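Local coordinates for DUF3299 domain-containing protein (Pseudomonas aeruginosa, PDB 4HSP), which is of unknown function but belongs to the DUF3299 family, a member of the OB clan, at residues G84-V89 with E129-G134. Sequence-based numbering, arbitrary orientation.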
ATOM      1  N   GLY A  84       9.934  -0.594  -5.913  1.00 61.15           N
ATOM      2  CA  GLY A  84       9.520   0.199  -7.063  1.00 62.32           C
ATOM      3  C   GLY A  84      10.213  -0.128  -8.369  1.00 66.83           C
ATOM      4  O   GLY A  84       9.766   0.336  -9.421  1.00 67.13           O
ATOM      5  N   ALA A  85      11.312  -0.910  -8.312  1.00 63.18           N
ATOM      6  CA  ALA A  85      12.087  -1.327  -9.481  1.00 62.83           C
ATOM      7  C   ALA A  85      11.169  -1.924 -10.504  1.00 70.79           C
ATOM      8  O   ALA A  85      10.368  -2.795 -10.154  1.00 73.67           O
ATOM      9  CB  ALA A  85      13.144  -2.332  -9.080  1.00 62.92           C
ATOM     10  N   CYS A  86      11.221  -1.370 -11.746  1.00 67.30           N
ATOM     11  CA  CYS A  86      10.473  -1.704 -12.969  1.00 68.00           C
ATOM     12  C   CYS A  86       9.152  -0.985 -13.043  1.00 71.78           C
ATOM     13  O   CYS A  86       8.599  -0.890 -14.133  1.00 73.21           O
ATOM     14  CB  CYS A  86      10.277  -3.209 -13.145  1.00 69.55           C
ATOM     15  SG  CYS A  86      11.801  -4.179 -13.002  1.00 73.08           S
ATOM     16  N   ILE A  87       8.629  -0.490 -11.912  1.00 67.56           N
ATOM     17  CA  ILE A  87       7.310   0.144 -11.838  1.00 67.57           C
ATOM     18  C   ILE A  87       7.401   1.660 -11.698  1.00 68.52           C
ATOM     19  O   ILE A  87       6.877   2.378 -12.547  1.00 70.08           O
ATOM     20  CB  ILE A  87       6.510  -0.488 -10.655  1.00 72.03           C
ATOM     21  CG1 ILE A  87       6.266  -1.999 -10.889  1.00 72.71           C
ATOM     22  CG2 ILE A  87       5.206   0.263 -10.351  1.00 75.11           C
ATOM     23  CD1 ILE A  87       7.034  -2.855  -9.939  1.00 84.96           C
ATOM     24  N   HIS A  88       8.011   2.139 -10.616  1.00 62.61           N
ATOM     25  CA  HIS A  88       8.120   3.564 -10.318  1.00 62.76           C
ATOM     26  C   HIS A  88       9.417   4.180 -10.838  1.00 61.66           C
ATOM     27  O   HIS A  88       9.453   5.374 -11.120  1.00 61.80           O
ATOM     28  CB  HIS A  88       7.967   3.804  -8.809  1.00 65.11           C
ATOM     29  CG  HIS A  88       6.600   3.448  -8.292  1.00 71.34           C
ATOM     30  ND1 HIS A  88       6.436   2.672  -7.152  1.00 73.79           N
ATOM     31  CD2 HIS A  88       5.378   3.768  -8.782  1.00 75.61           C
ATOM     32  CE1 HIS A  88       5.132   2.551  -6.988  1.00 75.33           C
ATOM     33  NE2 HIS A  88       4.456   3.185  -7.954  1.00 76.82           N
ATOM     34  N   VAL A  89      10.454   3.366 -10.995  1.00 54.88           N
ATOM     35  CA  VAL A  89      11.758   3.752 -11.531  1.00 53.38           C
ATOM     36  C   VAL A  89      12.161   2.708 -12.571  1.00 56.46           C
ATOM     37  O   VAL A  89      11.636   1.593 -12.506  1.00 56.08           O
ATOM     38  CB  VAL A  89      12.848   3.872 -10.411  1.00 55.64           C
ATOM     39  CG1 VAL A  89      12.636   5.111  -9.527  1.00 55.69           C
ATOM     40  CG2 VAL A  89      12.940   2.596  -9.577  1.00 54.31           C
ATOM     41  N   GLU A 129       8.941  -9.261 -20.202  1.00 70.80           N
ATOM     42  CA  GLU A 129       8.756  -8.012 -20.929  1.00 70.76           C
ATOM     43  C   GLU A 129       9.137  -6.811 -20.024  1.00 73.51           C
ATOM     44  O   GLU A 129       9.507  -5.741 -20.517  1.00 74.85           O
ATOM     45  CB  GLU A 129       7.311  -7.924 -21.409  1.00 73.76           C
ATOM     46  CG  GLU A 129       7.108  -7.154 -22.695  1.00 86.33           C
ATOM     47  CD  GLU A 129       5.691  -7.294 -23.217  1.00111.17           C
ATOM     48  OE1 GLU A 129       5.296  -8.434 -23.560  1.00 93.71           O
ATOM     49  OE2 GLU A 129       4.959  -6.277 -23.233  1.00110.18           O
ATOM     50  N   LEU A 130       9.075  -7.030 -18.706  1.00 66.98           N
ATOM     51  CA  LEU A 130       9.362  -6.080 -17.646  1.00 64.35           C
ATOM     52  C   LEU A 130      10.846  -5.873 -17.474  1.00 65.17           C
ATOM     53  O   LEU A 130      11.263  -4.746 -17.220  1.00 65.07           O
ATOM     54  CB  LEU A 130       8.750  -6.603 -16.337  1.00 64.54           C
ATOM     55  CG  LEU A 130       8.291  -5.588 -15.289  1.00 68.75           C
ATOM     56  CD1 LEU A 130       7.314  -4.544 -15.867  1.00 69.02           C
ATOM     57  CD2 LEU A 130       7.620  -6.301 -14.148  1.00 72.26           C
ATOM     58  N   ALA A 131      11.645  -6.960 -17.543  1.00 59.08           N
ATOM     59  CA  ALA A 131      13.089  -6.926 -17.364  1.00 55.97           C
ATOM     60  C   ALA A 131      13.743  -8.278 -17.629  1.00 60.36           C
ATOM     61  O   ALA A 131      13.120  -9.320 -17.475  1.00 62.37           O
ATOM     62  CB  ALA A 131      13.421  -6.485 -15.948  1.00 55.14           C
ATOM     63  N   ALA A 132      15.029  -8.247 -17.987  1.00 55.19           N
ATOM     64  CA  ALA A 132      15.875  -9.416 -18.154  1.00 53.34           C
ATOM     65  C   ALA A 132      16.667  -9.626 -16.866  1.00 53.85           C
ATOM     66  O   ALA A 132      17.055  -8.646 -16.224  1.00 50.62           O
ATOM     67  CB  ALA A 132      16.817  -9.218 -19.329  1.00 53.74           C
ATOM     68  N   ALA A 133      16.901 -10.901 -16.482  1.00 50.32           N
ATOM     69  CA  ALA A 133      17.683 -11.280 -15.306  1.00 48.29           C
ATOM     70  C   ALA A 133      18.778 -12.247 -15.731  1.00 53.76           C
ATOM     71  O   ALA A 133      18.591 -12.994 -16.695  1.00 56.71           O
ATOM     72  CB  ALA A 133      16.786 -11.904 -14.243  1.00 48.65           C
ATOM     73  N   GLY A 134      19.921 -12.191 -15.045  1.00 48.16           N
ATOM     74  CA  GLY A 134      21.073 -13.053 -15.288  1.00 47.35           C
ATOM     75  C   GLY A 134      21.134 -14.205 -14.309  1.00 51.33           C
ATOM     76  O   GLY A 134      21.949 -15.115 -14.475  1.00 52.22           O
TER
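With SG set anti to its carbonyl carbon (chi1 -51°), Cys86 places its sulfur against the methyl of Ala131, while Leu130, whose CG lies roughly opposite the backbone N (chi1 -150°), brings its branch point up to the cysteine CB. Two neighbouring residues of one segment thus share a single small side chain of the other. CB of Cys86 lies 3.8 Å from CG of Leu130, and both leucine methyls stand about equally close behind it, CD2 at 4.2 Å from that CB. Farther out, SG of Cys86 meets CB of Ala131 at 4.1 Å. No hydrogen bond links the segments, and the nearest CA atoms, those of Cys86 and Leu130, lie 6.5 Å apart.

Residues 84-89 belong to the loop joining strands 73-80 and 98-102, and the turn is braced by internal backbone bonds: the carbonyl O of Gly84 accepts from N of Ile87 at 2.9 Å and from N of His88 at 2.8 Å. The partner segment leads into strand 132-144, part of a mixed, curled sheet consistent with the OB clan; Ser94 of the same loop pairs with Gly134 by a backbone hydrogen bond. Leu130 also packs on Val64 and Leu66 of strand 55-68, and Ala131 on Leu78, which extends the apolar surface from loop to sheet; Ala71 of the third subunit touches Leu130.

As a worked example of segments 84-89 and 129-134 meeting by side chains alone at the start of strand 132-144, the contact has a plain chemistry: van der Waals packing, with a buried thiol as apolar surface and no polar pairing.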